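Long-range contacts in globin (Chloroflexus aurantiacus, PDB 5D1V), which binds heme and, as a group II truncated hemoglobin, probably binds and carries oxygen at the heme iron: residues R17-I22 with L93-E98; P31-L36 with R85-E90. One frame throughout, in Å; residues are numbered along the deposited sequence.

Contact 1: R17-I22 with L93-E98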
loop_
_atom_site.group_PDB
_atom_site.type_symbol
_atom_site.label_atom_id
_atom_site.label_comp_id
_atom_site.label_asym_id
_atom_site.label_seq_id
_atom_site.Cartn_x
_atom_site.Cartn_y
_atom_site.Cartn_z
ATOM N N ARG A 17 12.502 18.231 -1.562
ATOM C CA ARG A 17 13.867 17.710 -1.445
ATOM C C ARG A 17 13.828 16.471 -0.547
ATOM O O ARG A 17 14.429 15.433 -0.887
ATOM C CB ARG A 17 14.830 18.762 -0.896
ATOM C CG ARG A 17 15.276 19.790 -1.923
ATOM C CD ARG A 17 16.343 20.710 -1.341
ATOM N NE ARG A 17 16.698 21.819 -2.234
ATOM C CZ ARG A 17 17.605 21.748 -3.202
ATOM N NH1 ARG A 17 18.268 20.623 -3.408
ATOM N NH2 ARG A 17 17.854 22.807 -3.972
ATOM N N ARG A 18 13.086 16.561 0.560
ATOM C CA ARG A 18 12.950 15.420 1.488
ATOM C C ARG A 18 12.285 14.218 0.779
ATOM O O ARG A 18 12.747 13.076 0.918
ATOM C CB ARG A 18 12.141 15.780 2.744
ATOM C CG ARG A 18 12.763 16.891 3.599
ATOM C CD ARG A 18 12.223 16.899 5.032
ATOM N NE ARG A 18 10.773 17.037 5.090
ATOM C CZ ARG A 18 10.128 18.189 5.004
ATOM N NH1 ARG A 18 10.794 19.328 4.855
ATOM N NH2 ARG A 18 8.808 18.204 5.075
ATOM N N ILE A 19 11.207 14.485 0.048
ATOM C CA ILE A 19 10.477 13.447 -0.671
ATOM C C ILE A 19 11.422 12.723 -1.624
ATOM O O ILE A 19 11.490 11.506 -1.624
ATOM C CB ILE A 19 9.279 14.044 -1.435
ATOM C CG1 ILE A 19 8.186 14.502 -0.465
ATOM C CG2 ILE A 19 8.679 13.025 -2.366
ATOM C CD1 ILE A 19 7.078 15.329 -1.129
ATOM N N VAL A 20 12.137 13.479 -2.449
ATOM C CA VAL A 20 12.927 12.882 -3.537
ATOM C C VAL A 20 14.149 12.169 -2.963
ATOM O O VAL A 20 14.529 11.122 -3.474
ATOM C CB VAL A 20 13.334 13.945 -4.582
ATOM C CG1 VAL A 20 14.287 13.366 -5.596
ATOM C CG2 VAL A 20 12.102 14.496 -5.280
ATOM N N ASP A 21 14.748 12.711 -1.904
ATOM C CA ASP A 21 15.860 12.028 -1.242
ATOM C C ASP A 21 15.422 10.626 -0.776
ATOM O O ASP A 21 16.146 9.647 -0.937
ATOM C CB ASP A 21 16.392 12.808 -0.027
ATOM C CG ASP A 21 17.265 14.014 -0.399
ATOM O OD1 ASP A 21 17.545 14.259 -1.588
ATOM O OD2 ASP A 21 17.685 14.709 0.538
ATOM N N ILE A 22 14.249 10.537 -0.173
ATOM C CA ILE A 22 13.800 9.282 0.418
ATOM C C ILE A 22 13.470 8.303 -0.713
ATOM O O ILE A 22 13.798 7.109 -0.668
ATOM C CB ILE A 22 12.619 9.531 1.353
ATOM C CG1 ILE A 22 13.101 10.279 2.594
ATOM C CG2 ILE A 22 11.984 8.213 1.797
ATOM C CD1 ILE A 22 11.950 10.851 3.429
ATOM N N LEU A 93 4.975 6.347 -2.521
ATOM C CA LEU A 93 4.026 6.498 -1.430
ATOM C C LEU A 93 4.733 6.495 -0.071
ATOM O O LEU A 93 4.368 7.261 0.824
ATOM C CB LEU A 93 2.965 5.404 -1.506
ATOM C CG LEU A 93 2.140 5.526 -2.784
ATOM C CD1 LEU A 93 1.011 4.492 -2.767
ATOM C CD2 LEU A 93 1.587 6.913 -3.021
ATOM N N ALA A 94 5.736 5.642 0.098
ATOM C CA ALA A 94 6.490 5.631 1.347
ATOM C C ALA A 94 7.181 6.968 1.559
ATOM O O ALA A 94 7.223 7.485 2.680
ATOM C CB ALA A 94 7.504 4.493 1.354
ATOM N N ALA A 95 7.717 7.543 0.490
ATOM C CA ALA A 95 8.436 8.807 0.608
ATOM C C ALA A 95 7.496 9.933 1.095
ATOM O O ALA A 95 7.896 10.738 1.934
ATOM C CB ALA A 95 9.089 9.170 -0.716
ATOM N N LEU A 96 6.262 9.987 0.572
ATOM C CA LEU A 96 5.269 10.960 1.046
ATOM C C LEU A 96 4.997 10.803 2.520
ATOM O O LEU A 96 4.921 11.781 3.267
ATOM C CB LEU A 96 3.960 10.803 0.300
ATOM C CG LEU A 96 4.008 11.104 -1.193
ATOM C CD1 LEU A 96 2.602 10.871 -1.747
ATOM C CD2 LEU A 96 4.474 12.543 -1.475
ATOM N N ASN A 97 4.846 9.565 2.944
ATOM C CA ASN A 97 4.581 9.310 4.358
ATOM C C ASN A 97 5.773 9.681 5.244
ATOM O O ASN A 97 5.606 10.366 6.254
ATOM C CB ASN A 97 4.170 7.855 4.542
ATOM C CG ASN A 97 2.774 7.574 3.980
ATOM O OD1 ASN A 97 2.400 8.073 2.906
ATOM N ND2 ASN A 97 1.988 6.797 4.721
ATOM N N GLU A 98 6.981 9.267 4.856
ATOM C CA GLU A 98 8.177 9.533 5.644
ATOM C C GLU A 98 8.599 11.009 5.632
ATOM O O GLU A 98 9.163 11.476 6.607
ATOM C CB GLU A 98 9.313 8.650 5.158
ATOM C CG GLU A 98 9.045 7.200 5.440
ATOM C CD GLU A 98 10.200 6.298 5.054
ATOM O OE1 GLU A 98 11.348 6.780 4.978
ATOM O OE2 GLU A 98 9.942 5.101 4.840
HETATM O O HOH W 1 10.770 14.389 7.006
#
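Ile22 packs its side chain against Ala95 and Glu98 where helices 13-28 and 82-98 meet, their local axes 8.4 Å apart at closest and running at 135° to each other. Its CB already faces the methyl of Ala95. With CG1 beside the backbone N (chi1 -70°), CG2 stands anti to that N and lies on the backbone of Ala95, 3.8 Å from its CA, and also touches carboxylate atom OE1 of Glu98. The other branch runs out through CG1 to CD1, which rests 3.8 Å from CB of Glu98, so the two methyls touch the glutamate at its root and at its carboxylate. Cutting Ile22 back to an alanine removes both branches and would probably open a gap beside the backbone of Ala95 and the root of Glu98. One turn back, Ile19 lets its carbonyl O come within 3.5 Å of Ala95 CB, an approach that the small methyl permits, while Ile19 CD1 meets Leu96 CD2 at 3.8 Å. No direct hydrogen bond joins the segments; a water makes weak bonds to Arg18 NE and Glu98 O. Beside this pair, Met109 of helix 105-119 touches both Ile19 and Leu96, while Val20, pointing away from helix 82-98, packs on helix 42-55.

Contact 2: P31-L36 with R85-E90. With HEM (protoporphyrin IX containing Fe), chain C.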
loop_
_atom_site.group_PDB
_atom_site.type_symbol
_atom_site.label_atom_id
_atom_site.label_comp_id
_atom_site.label_asym_id
_atom_site.label_seq_id
_atom_site.Cartn_x
_atom_site.Cartn_y
_atom_site.Cartn_z
ATOM N N PRO A 31 16.487 -3.735 -6.440
ATOM C CA PRO A 31 16.905 -4.326 -7.721
ATOM C C PRO A 31 15.827 -4.370 -8.800
ATOM O O PRO A 31 16.141 -4.612 -9.970
ATOM C CB PRO A 31 17.307 -5.758 -7.329
ATOM C CG PRO A 31 17.601 -5.707 -5.896
ATOM C CD PRO A 31 16.733 -4.647 -5.309
ATOM N N ARG A 32 14.569 -4.186 -8.425
ATOM C CA ARG A 32 13.488 -4.165 -9.415
ATOM C C ARG A 32 13.587 -2.951 -10.313
ATOM O O ARG A 32 13.099 -2.980 -11.441
ATOM C CB ARG A 32 12.126 -4.172 -8.726
ATOM C CG ARG A 32 11.875 -5.388 -7.871
ATOM C CD ARG A 32 10.527 -5.280 -7.221
ATOM N NE ARG A 32 10.518 -4.300 -6.140
ATOM C CZ ARG A 32 9.434 -3.934 -5.473
ATOM N NH1 ARG A 32 8.253 -4.439 -5.788
ATOM N NH2 ARG A 32 9.527 -3.044 -4.499
ATOM N N LEU A 33 14.217 -1.886 -9.806
ATOM C CA LEU A 33 14.221 -0.593 -10.483
ATOM C C LEU A 33 15.591 -0.099 -10.876
ATOM O O LEU A 33 15.718 0.546 -11.903
ATOM C CB LEU A 33 13.599 0.472 -9.602
ATOM C CG LEU A 33 12.109 0.291 -9.371
ATOM C CD1 LEU A 33 11.617 1.317 -8.347
ATOM C CD2 LEU A 33 11.315 0.379 -10.664
ATOM N N ARG A 34 16.599 -0.409 -10.053
ATOM C CA ARG A 34 17.879 0.293 -10.109
ATOM C C ARG A 34 18.464 0.208 -11.517
ATOM O O ARG A 34 18.973 1.199 -12.043
ATOM C CB ARG A 34 18.873 -0.262 -9.072
ATOM C CG ARG A 34 20.284 0.362 -9.146
ATOM C CD ARG A 34 20.173 1.874 -9.037
ATOM N NE ARG A 34 21.425 2.622 -9.174
ATOM C CZ ARG A 34 21.905 3.113 -10.315
ATOM N NH1 ARG A 34 21.270 2.923 -11.472
ATOM N NH2 ARG A 34 23.024 3.824 -10.296
ATOM N N HIS A 35 18.344 -0.964 -12.140
ATOM C CA HIS A 35 18.965 -1.217 -13.431
ATOM C C HIS A 35 18.453 -0.316 -14.558
ATOM O O HIS A 35 19.118 -0.147 -15.589
ATOM C CB HIS A 35 18.750 -2.674 -13.822
ATOM C CG HIS A 35 17.314 -3.021 -14.066
ATOM N ND1 HIS A 35 16.768 -3.068 -15.328
ATOM C CD2 HIS A 35 16.305 -3.312 -13.213
ATOM C CE1 HIS A 35 15.492 -3.399 -15.244
ATOM N NE2 HIS A 35 15.184 -3.552 -13.970
ATOM N N LEU A 36 17.281 0.264 -14.365
ATOM C CA LEU A 36 16.689 1.121 -15.378
ATOM C C LEU A 36 17.297 2.505 -15.388
ATOM O O LEU A 36 17.209 3.219 -16.396
ATOM C CB LEU A 36 15.182 1.233 -15.155
ATOM C CG LEU A 36 14.368 -0.038 -15.439
ATOM C CD1 LEU A 36 12.886 0.168 -15.052
ATOM C CD2 LEU A 36 14.486 -0.445 -16.864
ATOM N N ARG A 85 5.688 -0.632 -12.162
ATOM C CA ARG A 85 4.698 0.314 -11.652
ATOM C C ARG A 85 4.581 0.179 -10.145
ATOM O O ARG A 85 4.612 1.182 -9.398
ATOM C CB ARG A 85 3.335 0.055 -12.317
ATOM C CG ARG A 85 2.166 0.935 -11.867
ATOM C CD ARG A 85 0.834 0.227 -12.151
ATOM N NE ARG A 85 0.788 -1.109 -11.542
ATOM C CZ ARG A 85 -0.005 -2.104 -11.931
ATOM N NH1 ARG A 85 -0.860 -1.949 -12.932
ATOM N NH2 ARG A 85 0.035 -3.270 -11.300
ATOM N N ASP A 86 4.392 -1.069 -9.719
ATOM C CA ASP A 86 4.181 -1.393 -8.317
ATOM C C ASP A 86 5.388 -0.980 -7.472
ATOM O O ASP A 86 5.234 -0.414 -6.388
ATOM C CB ASP A 86 3.911 -2.891 -8.119
ATOM C CG ASP A 86 2.550 -3.328 -8.591
ATOM O OD1 ASP A 86 1.747 -2.472 -8.986
ATOM O OD2 ASP A 86 2.291 -4.554 -8.540
ATOM N N ALA A 87 6.590 -1.238 -7.969
ATOM C CA ALA A 87 7.793 -0.870 -7.233
ATOM C C ALA A 87 7.931 0.655 -7.110
ATOM O O ALA A 87 8.173 1.168 -6.029
ATOM C CB ALA A 87 9.038 -1.485 -7.889
ATOM N N TRP A 88 7.736 1.386 -8.207
ATOM C CA TRP A 88 7.800 2.826 -8.167
ATOM C C TRP A 88 6.800 3.419 -7.152
ATOM O O TRP A 88 7.143 4.252 -6.295
ATOM C CB TRP A 88 7.529 3.358 -9.569
ATOM C CG TRP A 88 7.896 4.779 -9.735
ATOM C CD1 TRP A 88 9.041 5.269 -10.284
ATOM C CD2 TRP A 88 7.117 5.920 -9.352
ATOM N NE1 TRP A 88 9.018 6.629 -10.284
ATOM C CE2 TRP A 88 7.863 7.061 -9.712
ATOM C CE3 TRP A 88 5.852 6.092 -8.769
ATOM C CZ2 TRP A 88 7.399 8.362 -9.491
ATOM C CZ3 TRP A 88 5.400 7.386 -8.543
ATOM C CH2 TRP A 88 6.183 8.499 -8.897
ATOM N N LEU A 89 5.565 2.955 -7.231
ATOM C CA LEU A 89 4.486 3.491 -6.396
ATOM C C LEU A 89 4.742 3.168 -4.927
ATOM O O LEU A 89 4.527 4.016 -4.061
ATOM C CB LEU A 89 3.149 2.932 -6.851
ATOM C CG LEU A 89 1.904 3.692 -6.466
ATOM C CD1 LEU A 89 1.954 5.124 -6.996
ATOM C CD2 LEU A 89 0.737 2.942 -7.057
ATOM N N GLU A 90 5.227 1.960 -4.642
ATOM C CA GLU A 90 5.589 1.603 -3.266
ATOM C C GLU A 90 6.523 2.657 -2.666
ATOM O O GLU A 90 6.311 3.158 -1.543
ATOM C CB GLU A 90 6.260 0.224 -3.214
ATOM C CG GLU A 90 6.764 -0.149 -1.828
ATOM C CD GLU A 90 7.502 -1.471 -1.766
ATOM O OE1 GLU A 90 7.328 -2.310 -2.680
ATOM O OE2 GLU A 90 8.214 -1.697 -0.762
HETATM C CHA HEM C . 12.716 9.908 -15.141
HETATM C CHB HEM C . 8.504 11.213 -13.105
HETATM C CHC HEM C . 7.076 6.549 -13.162
HETATM C CHD HEM C . 11.677 5.314 -14.077
HETATM C C1A HEM C . 11.692 10.668 -14.637
HETATM C C2A HEM C . 11.622 12.120 -14.648
HETATM C C3A HEM C . 10.454 12.476 -14.095
HETATM C C4A HEM C . 9.744 11.255 -13.716
HETATM C CMA HEM C . 9.846 13.887 -13.829
HETATM C CAA HEM C . 12.719 13.039 -15.228
HETATM C CBA HEM C . 12.216 13.507 -16.604
HETATM C CGA HEM C . 13.339 14.259 -17.297
HETATM O O1A HEM C . 14.355 13.632 -17.679
HETATM O O2A HEM C . 13.219 15.488 -17.486
HETATM C C1B HEM C . 7.739 10.065 -12.956
HETATM C C2B HEM C . 6.372 9.995 -12.488
HETATM C C3B HEM C . 5.998 8.696 -12.532
HETATM C C4B HEM C . 7.103 7.918 -12.987
HETATM C CMB HEM C . 5.540 11.221 -12.038
HETATM C CAB HEM C . 4.671 8.007 -12.146
HETATM C CBB HEM C . 3.796 8.676 -11.395
HETATM C C1C HEM C . 8.196 5.786 -13.388
HETATM C C2C HEM C . 8.269 4.332 -13.379
HETATM C C3C HEM C . 9.565 4.026 -13.646
HETATM C C4C HEM C . 10.330 5.240 -13.797
HETATM C CMC HEM C . 7.048 3.396 -13.146
HETATM C CAC HEM C . 10.206 2.640 -13.703
HETATM C CBC HEM C . 9.618 1.726 -12.940
HETATM C C1D HEM C . 12.352 6.433 -14.508
HETATM C C2D HEM C . 13.709 6.486 -15.041
HETATM C C3D HEM C . 13.984 7.768 -15.348
HETATM C C4D HEM C . 12.815 8.554 -15.006
HETATM C CMD HEM C . 14.626 5.268 -15.230
HETATM C CAD HEM C . 15.281 8.340 -15.942
HETATM C CBD HEM C . 16.129 8.852 -14.787
HETATM C CGD HEM C . 17.407 9.473 -15.268
HETATM O O1D HEM C . 18.314 9.649 -14.414
HETATM O O2D HEM C . 17.523 9.771 -16.488
HETATM N NA HEM C . 10.519 10.179 -14.075
HETATM N NB HEM C . 8.149 8.783 -13.258
HETATM N NC HEM C . 9.452 6.285 -13.676
HETATM N ND HEM C . 11.856 7.710 -14.512
HETATM FE FE HEM C . 10.010 8.210 -13.847
HETATM O O HOH W 2 5.817 -3.158 -4.875
HETATM O O HOH W 3 10.839 8.284 -11.854
#
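Arg32 lays its guanidinium over the methyl of Ala87, whose CB sits 3.5 Å from CZ beneath the centre of the flat group. The side chain bends at chi3 (-74°), which brings the plane over helix 82-98 and leaves its edge for Glu90. There NH2 donates to Glu90 OE1 at 2.9 Å in a nearly straight salt bridge, within the guanidinium plane but from above the carboxylate plane. A water accepts from Arg32 NH1 and donates to the same OE1, closing a second route between the two charges. Leu33 extends the apolar side: its CD1 touches Ala87 CB at 3.8 Å, and CD2 turns to the heme vinyl carbon CBC. Leu36 CD1 also approaches this vinyl group.

Next along the helix, Trp88 spreads one ring face against the porphyrin, CD1 lying 3.3 Å from HEM C1C. Its NE1 donates at 2.9 Å to the water that binds the heme iron at 2.2 Å, and Phe23 meets the indole edge-to-face. Further out, Asp30 forms a second salt bridge with Arg32 NH2, and Arg83 of the second subunit pairs with Glu90 OE2.

The contact thus grades from apolar packing and a single indole N-H bond at the heme to a charged network at the subunit interface. Pairing on both carboxylate oxygens would probably favour the ionised form of Glu90, while the indole N-H, which here holds the iron-bound water, could probably steady other ligands likewise, consistent with the distal tryptophan of group II truncated hemoglobins.

Overall arrangement
Helix 82-98 is common to both contacts: its earlier part, 85-90, serves contact 2 and its C-terminal end, 93-98, serves contact 1, the contact centres lying about 15 Å apart. Along the chain the order is 17-22, 31-36, 85-90, 93-98, so the pairing of contact 2 falls within the span bridged by contact 1. Contact 1 joins this helix to helix 13-28, a helix-on-helix packing in the globin fold; contact 2 joins it to the loop between helices 13-28 and 42-55, beside the heme. One helix therefore links the packed helical body to the cofactor pocket, and at contact 2 to the second subunit.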